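Local coordinates for trehalose-6-phosphate phosphatase (Candida albicans, PDB 5DXI), which is a trehalose-phosphatase-family member of the HAD superfamily, with a Rossmann-like core domain and a smaller cap domain and magnesium bound at its active site, at residues G91-D96 / R135-L140; L198-H203 / K249-D254. All coordinates share one frame; numbering follows the deposited sequence.

Interaction 1: G91-D96 / R135-L140; sequences GCFMKD and RKKVAL. With GLC (alpha-D-glucopyranose), chain C.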
loop_
_atom_site.group_PDB
_atom_site.type_symbol
_atom_site.label_atom_id
_atom_site.label_comp_id
_atom_site.label_asym_id
_atom_site.label_seq_id
_atom_site.Cartn_x
_atom_site.Cartn_y
_atom_site.Cartn_z
ATOM N N GLY A 91 6.859 -1.927 3.635
ATOM C CA GLY A 91 7.328 -1.181 4.795
ATOM C C GLY A 91 8.792 -1.361 5.186
ATOM O O GLY A 91 9.237 -0.799 6.188
ATOM N N CYS A 92 9.552 -2.125 4.404
ATOM C CA CYS A 92 10.954 -2.349 4.748
ATOM C C CYS A 92 11.855 -1.179 4.372
ATOM O O CYS A 92 12.880 -0.948 5.027
ATOM C CB CYS A 92 11.467 -3.632 4.093
ATOM S SG CYS A 92 10.655 -5.117 4.756
ATOM N N PHE A 93 11.470 -0.424 3.344
ATOM C CA PHE A 93 12.323 0.661 2.837
ATOM C C PHE A 93 11.530 1.932 2.603
ATOM O O PHE A 93 10.364 1.861 2.246
ATOM C CB PHE A 93 13.013 0.264 1.518
ATOM C CG PHE A 93 13.897 -0.944 1.627
ATOM C CD1 PHE A 93 13.378 -2.217 1.472
ATOM C CD2 PHE A 93 15.250 -0.804 1.889
ATOM C CE1 PHE A 93 14.196 -3.326 1.583
ATOM C CE2 PHE A 93 16.073 -1.910 2.001
ATOM C CZ PHE A 93 15.552 -3.169 1.842
ATOM N N MET A 94 12.167 3.085 2.801
ATOM C CA MET A 94 11.560 4.392 2.517
ATOM C C MET A 94 12.533 5.279 1.763
ATOM O O MET A 94 13.729 5.253 2.042
ATOM C CB MET A 94 11.160 5.125 3.800
ATOM C CG MET A 94 9.947 4.627 4.481
ATOM S SD MET A 94 9.576 5.638 5.938
ATOM C CE MET A 94 8.829 7.096 5.225
ATOM N N LYS A 95 12.032 6.098 0.846
ATOM C CA LYS A 95 12.900 7.099 0.244
ATOM C C LYS A 95 12.156 8.421 0.057
ATOM O O LYS A 95 11.206 8.517 -0.729
ATOM C CB LYS A 95 13.489 6.608 -1.091
ATOM C CG LYS A 95 14.570 7.572 -1.627
ATOM C CD LYS A 95 15.236 7.101 -2.912
ATOM C CE LYS A 95 14.326 7.301 -4.104
ATOM N NZ LYS A 95 15.088 7.440 -5.382
ATOM N N ASP A 96 12.596 9.430 0.802
ATOM C CA ASP A 96 12.033 10.773 0.721
ATOM C C ASP A 96 12.161 11.359 -0.678
ATOM O O ASP A 96 13.063 10.990 -1.443
ATOM C CB ASP A 96 12.710 11.703 1.724
ATOM C CG ASP A 96 12.115 11.590 3.112
ATOM O OD1 ASP A 96 10.929 11.949 3.261
ATOM O OD2 ASP A 96 12.831 11.171 4.054
ATOM N N ARG A 135 12.309 -13.399 -4.855
ATOM C CA ARG A 135 13.165 -13.060 -3.723
ATOM C C ARG A 135 13.523 -11.590 -3.779
ATOM O O ARG A 135 14.313 -11.163 -4.609
ATOM C CB ARG A 135 14.436 -13.915 -3.730
ATOM C CG ARG A 135 14.172 -15.386 -3.491
ATOM C CD ARG A 135 15.359 -16.273 -3.853
ATOM N NE ARG A 135 14.944 -17.671 -3.780
ATOM C CZ ARG A 135 14.524 -18.389 -4.819
ATOM N NH1 ARG A 135 14.506 -17.858 -6.037
ATOM N NH2 ARG A 135 14.140 -19.648 -4.638
ATOM N N LYS A 136 12.928 -10.799 -2.902
ATOM C CA LYS A 136 13.297 -9.395 -2.864
ATOM C C LYS A 136 14.423 -9.257 -1.839
ATOM O O LYS A 136 14.969 -10.266 -1.407
ATOM C CB LYS A 136 12.080 -8.537 -2.534
ATOM C CG LYS A 136 10.901 -8.773 -3.489
ATOM C CD LYS A 136 9.660 -8.078 -2.944
ATOM C CE LYS A 136 8.394 -8.769 -3.377
ATOM N NZ LYS A 136 7.176 -8.112 -2.837
ATOM N N LYS A 137 14.756 -8.039 -1.425
ATOM C CA LYS A 137 15.871 -7.873 -0.497
ATOM C C LYS A 137 15.507 -8.401 0.884
ATOM O O LYS A 137 16.290 -9.116 1.512
ATOM C CB LYS A 137 16.302 -6.408 -0.409
ATOM C CG LYS A 137 16.970 -5.863 -1.670
ATOM C CD LYS A 137 18.204 -5.055 -1.291
ATOM C CE LYS A 137 18.465 -3.913 -2.258
ATOM N NZ LYS A 137 18.740 -2.652 -1.491
ATOM N N VAL A 138 14.308 -8.072 1.353
ATOM C CA VAL A 138 13.864 -8.561 2.640
ATOM C C VAL A 138 12.702 -9.547 2.471
ATOM O O VAL A 138 12.842 -10.737 2.757
ATOM C CB VAL A 138 13.438 -7.390 3.554
ATOM C CG1 VAL A 138 12.900 -7.923 4.871
ATOM C CG2 VAL A 138 14.625 -6.460 3.784
ATOM N N ALA A 139 11.575 -9.052 1.966
ATOM C CA ALA A 139 10.386 -9.869 1.779
ATOM C C ALA A 139 10.596 -10.960 0.726
ATOM O O ALA A 139 11.372 -10.791 -0.205
ATOM C CB ALA A 139 9.216 -8.988 1.388
ATOM N N LEU A 140 9.896 -12.076 0.892
ATOM C CA LEU A 140 9.846 -13.124 -0.129
ATOM C C LEU A 140 8.411 -13.332 -0.568
ATOM O O LEU A 140 7.488 -13.239 0.243
ATOM C CB LEU A 140 10.422 -14.443 0.387
ATOM C CG LEU A 140 11.945 -14.523 0.487
ATOM C CD1 LEU A 140 12.420 -14.061 1.848
ATOM C CD2 LEU A 140 12.436 -15.934 0.178
HETATM C C1 GLC C . 3.030 -7.572 -7.319
HETATM C C2 GLC C . 4.472 -8.007 -7.095
HETATM C C3 GLC C . 4.672 -8.374 -5.621
HETATM C C4 GLC C . 4.274 -7.193 -4.753
HETATM C C5 GLC C . 2.827 -6.818 -5.061
HETATM C C6 GLC C . 2.448 -5.565 -4.295
HETATM O O1 GLC C . 2.146 -8.670 -7.099
HETATM O O2 GLC C . 4.751 -9.124 -7.934
HETATM O O3 GLC C . 6.037 -8.680 -5.377
HETATM O O4 GLC C . 4.395 -7.529 -3.354
HETATM O O5 GLC C . 2.669 -6.508 -6.436
HETATM O O6 GLC C . 3.218 -4.464 -4.791
#

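Interaction 2: L198-H203 / K249-D254; sequences LVLHPH and KKWKGD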
loop_
_atom_site.group_PDB
_atom_site.type_symbol
_atom_site.label_atom_id
_atom_site.label_comp_id
_atom_site.label_asym_id
_atom_site.label_seq_id
_atom_site.Cartn_x
_atom_site.Cartn_y
_atom_site.Cartn_z
ATOM N N LEU A 198 4.575 9.050 8.129
ATOM C CA LEU A 198 4.311 10.093 7.139
ATOM C C LEU A 198 3.240 11.057 7.597
ATOM O O LEU A 198 3.308 12.255 7.312
ATOM C CB LEU A 198 3.904 9.474 5.805
ATOM C CG LEU A 198 5.000 8.719 5.057
ATOM C CD1 LEU A 198 4.441 8.042 3.794
ATOM C CD2 LEU A 198 6.183 9.650 4.701
ATOM N N VAL A 199 2.239 10.525 8.293
ATOM C CA VAL A 199 1.119 11.324 8.762
ATOM C C VAL A 199 1.478 12.097 10.032
ATOM O O VAL A 199 1.258 13.307 10.121
ATOM C CB VAL A 199 -0.106 10.441 9.025
ATOM C CG1 VAL A 199 -1.157 11.181 9.849
ATOM C CG2 VAL A 199 -0.683 9.934 7.711
ATOM N N LEU A 200 2.034 11.400 11.014
ATOM C CA LEU A 200 2.393 12.053 12.270
ATOM C C LEU A 200 3.777 12.643 12.129
ATOM O O LEU A 200 4.731 12.166 12.742
ATOM C CB LEU A 200 2.341 11.070 13.435
ATOM C CG LEU A 200 0.970 10.441 13.681
ATOM C CD1 LEU A 200 1.067 9.446 14.818
ATOM C CD2 LEU A 200 -0.098 11.502 13.966
ATOM N N HIS A 201 3.868 13.695 11.325
ATOM C CA HIS A 201 5.150 14.229 10.871
ATOM C C HIS A 201 4.892 15.597 10.248
ATOM O O HIS A 201 3.863 15.798 9.605
ATOM C CB HIS A 201 5.793 13.273 9.854
ATOM C CG HIS A 201 7.262 13.486 9.646
ATOM N ND1 HIS A 201 8.207 13.113 10.579
ATOM C CD2 HIS A 201 7.950 13.997 8.597
ATOM C CE1 HIS A 201 9.411 13.408 10.123
ATOM N NE2 HIS A 201 9.285 13.940 8.919
ATOM N N PRO A 202 5.823 16.548 10.429
ATOM C CA PRO A 202 5.606 17.858 9.811
ATOM C C PRO A 202 5.481 17.768 8.289
ATOM O O PRO A 202 6.351 17.208 7.618
ATOM C CB PRO A 202 6.866 18.642 10.199
ATOM C CG PRO A 202 7.398 17.946 11.414
ATOM C CD PRO A 202 7.066 16.497 11.215
ATOM N N HIS A 203 4.365 18.255 7.759
ATOM C CA HIS A 203 4.130 18.291 6.314
ATOM C C HIS A 203 5.094 19.271 5.642
ATOM O O HIS A 203 5.241 20.399 6.111
ATOM C CB HIS A 203 2.684 18.698 6.035
ATOM C CG HIS A 203 2.279 18.614 4.599
ATOM N ND1 HIS A 203 2.500 19.632 3.695
ATOM C CD2 HIS A 203 1.595 17.657 3.929
ATOM C CE1 HIS A 203 1.998 19.288 2.521
ATOM N NE2 HIS A 203 1.441 18.095 2.638
ATOM N N LYS A 249 -8.971 8.247 15.236
ATOM C CA LYS A 249 -9.620 8.041 16.523
ATOM C C LYS A 249 -8.806 8.712 17.637
ATOM O O LYS A 249 -9.369 9.229 18.600
ATOM C CB LYS A 249 -9.801 6.554 16.818
ATOM C CG LYS A 249 -10.486 6.307 18.141
ATOM C CD LYS A 249 -10.684 4.835 18.446
ATOM C CE LYS A 249 -11.454 4.677 19.759
ATOM N NZ LYS A 249 -11.825 3.267 20.053
ATOM N N LYS A 250 -7.484 8.721 17.482
ATOM C CA LYS A 250 -6.598 9.380 18.437
ATOM C C LYS A 250 -6.911 10.876 18.419
ATOM O O LYS A 250 -7.043 11.513 19.474
ATOM C CB LYS A 250 -5.127 9.121 18.084
ATOM C CG LYS A 250 -4.102 9.900 18.895
ATOM C CD LYS A 250 -4.040 9.324 20.301
ATOM C CE LYS A 250 -2.832 9.809 21.087
ATOM N NZ LYS A 250 -2.867 11.267 21.382
ATOM N N TRP A 251 -7.045 11.430 17.216
ATOM C CA TRP A 251 -7.416 12.834 17.070
ATOM C C TRP A 251 -8.803 13.174 17.649
ATOM O O TRP A 251 -8.986 14.275 18.168
ATOM C CB TRP A 251 -7.357 13.238 15.603
ATOM C CG TRP A 251 -5.954 13.395 15.089
ATOM C CD1 TRP A 251 -4.816 13.551 15.832
ATOM C CD2 TRP A 251 -5.539 13.408 13.717
ATOM N NE1 TRP A 251 -3.721 13.656 15.002
ATOM C CE2 TRP A 251 -4.142 13.573 13.701
ATOM C CE3 TRP A 251 -6.218 13.284 12.499
ATOM C CZ2 TRP A 251 -3.407 13.622 12.513
ATOM C CZ3 TRP A 251 -5.497 13.343 11.331
ATOM C CH2 TRP A 251 -4.101 13.507 11.342
ATOM N N LYS A 252 -9.779 12.267 17.552
ATOM C CA LYS A 252 -11.107 12.540 18.135
ATOM C C LYS A 252 -11.179 12.143 19.619
ATOM O O LYS A 252 -12.041 12.636 20.347
ATOM C CB LYS A 252 -12.238 11.871 17.344
ATOM C CG LYS A 252 -12.072 10.406 17.077
ATOM C CD LYS A 252 -13.079 9.916 16.033
ATOM C CE LYS A 252 -14.516 9.968 16.542
ATOM N NZ LYS A 252 -15.489 9.543 15.489
ATOM N N GLY A 253 -10.276 11.270 20.070
ATOM C CA GLY A 253 -10.165 10.965 21.490
ATOM C C GLY A 253 -9.700 12.235 22.172
ATOM O O GLY A 253 -10.244 12.662 23.194
ATOM N N ASP A 254 -8.675 12.842 21.588
ATOM C CA ASP A 254 -8.296 14.200 21.927
ATOM C C ASP A 254 -9.389 15.048 21.293
ATOM O O ASP A 254 -10.146 14.557 20.472
ATOM C CB ASP A 254 -6.908 14.541 21.380
ATOM C CG ASP A 254 -5.851 13.543 21.812
ATOM O OD1 ASP A 254 -6.218 12.532 22.448
ATOM O OD2 ASP A 254 -4.659 13.754 21.499
#

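Interaction 1: G91-D96 / R135-L140
Two apolar side chains, Cys92 and Phe93, meet the two methyls of Val138, one partner for each branch. The thiol of Cys92 lies against one of them, SG to CG1 of Val138 at 3.6 Å, while the Phe93 ring takes the other, its CE1 standing 3.9 Å from CG2 of Val138. With CG1 anti to the backbone N (chi1 177°), the forked side chain is turned so that one methyl meets the thiol and the other the ring. A beta-branched valine suits this buried place, its methyls facing a small thiol and a flat ring. Lys137 adds an aliphatic touch across the ring end, CB to CZ of Phe93 at 4.0 Å; its ammonium group goes to Gln72. A lysine suits this exposed border, since its base packs while its tip stays polar.

The polar contacts belong to the loop and its sugar. Lys136, extended beyond CG, brings NZ to within 2.8 Å of O3 and 2.9 Å of O4 of the alpha-D-glucopyranose; Glu183 and Gly69 also bind that ammonium group. Glu89 receives the backbone N-H groups of Val138 and Ala139 on OE1 and of Lys137 on OE2, which probably helps hold the loop that carries both lysines.

Cys92 and Phe93 form a classic beta bulge opposite Ala88, beginning strand 93-95. The contact joins the mixed sheet of the HAD core to the antiparallel sheet of strands 132-135 and 140-143, consistent with the cap domain, beside helix 113-126.

Interaction 2: L198-H203 / K249-D254
Trp251 reaches from the last turn of helix 235-253 to the C-terminal end of helix 191-199, a helix-to-helix contact beside the central sheet of the HAD fold. Toward 198-203 it is the benzo part of the indole that touches. Its CH2 comes within 4.0 Å of CG1 of Val199, and the neighbouring CZ2 lies 4.2 Å from CD2 of Leu200. Both approaches to the ring are oblique, and no hydrogen bond crosses the gap: this is purely apolar contact. The long, flat tryptophan suits the place because the backbones stay far apart, with 10.9 Å between CA of Leu200 and CA of Trp251. The indole has a further partner in Arg256, by a cation-pi interaction.

Val199 points its CG1, anti to the backbone N (chi1 165°), at the indole; it also packs on Leu244 and Ile247 of helix 235-253 and on Leu24 of strand 23-27. Leu200 is the first residue to leave helical angles, and as the centre of an inverse gamma turn it ends the helical run and turns the chain. Its side chain and the indole lie alongside, running in opposing senses; its first bond does not aim at the tryptophan, but the CD2 end does come near, and it too touches Ile247.

At the surface, Lys250 in the last turn and Asp254 just beyond it form a salt bridge, NZ to OD2 at 3.1 Å, whose hydrogen bond is weak.

How the interactions relate
Interaction 1 closes along the chain before interaction 2 opens, and their centres lie 25 Å apart, yet they meet through helix 191-199. There Met94 CE of the 91-96 segment packs against Leu198 CD2 of the 198-203 segment at 3.7 Å, and Leu198 directly precedes Val199. Interaction 1 borders the sugar site through Lys136, while the side chain of Cys92 is about 12 Å from the bound beryllium trifluoride ion. Interaction 2 lies farther out, its centre about 19 Å from the chain centre against about 13 Å for interaction 1. Helix 191-199 itself begins at Lys191, which lines the beryllium trifluoride pocket, and ends in interaction 2.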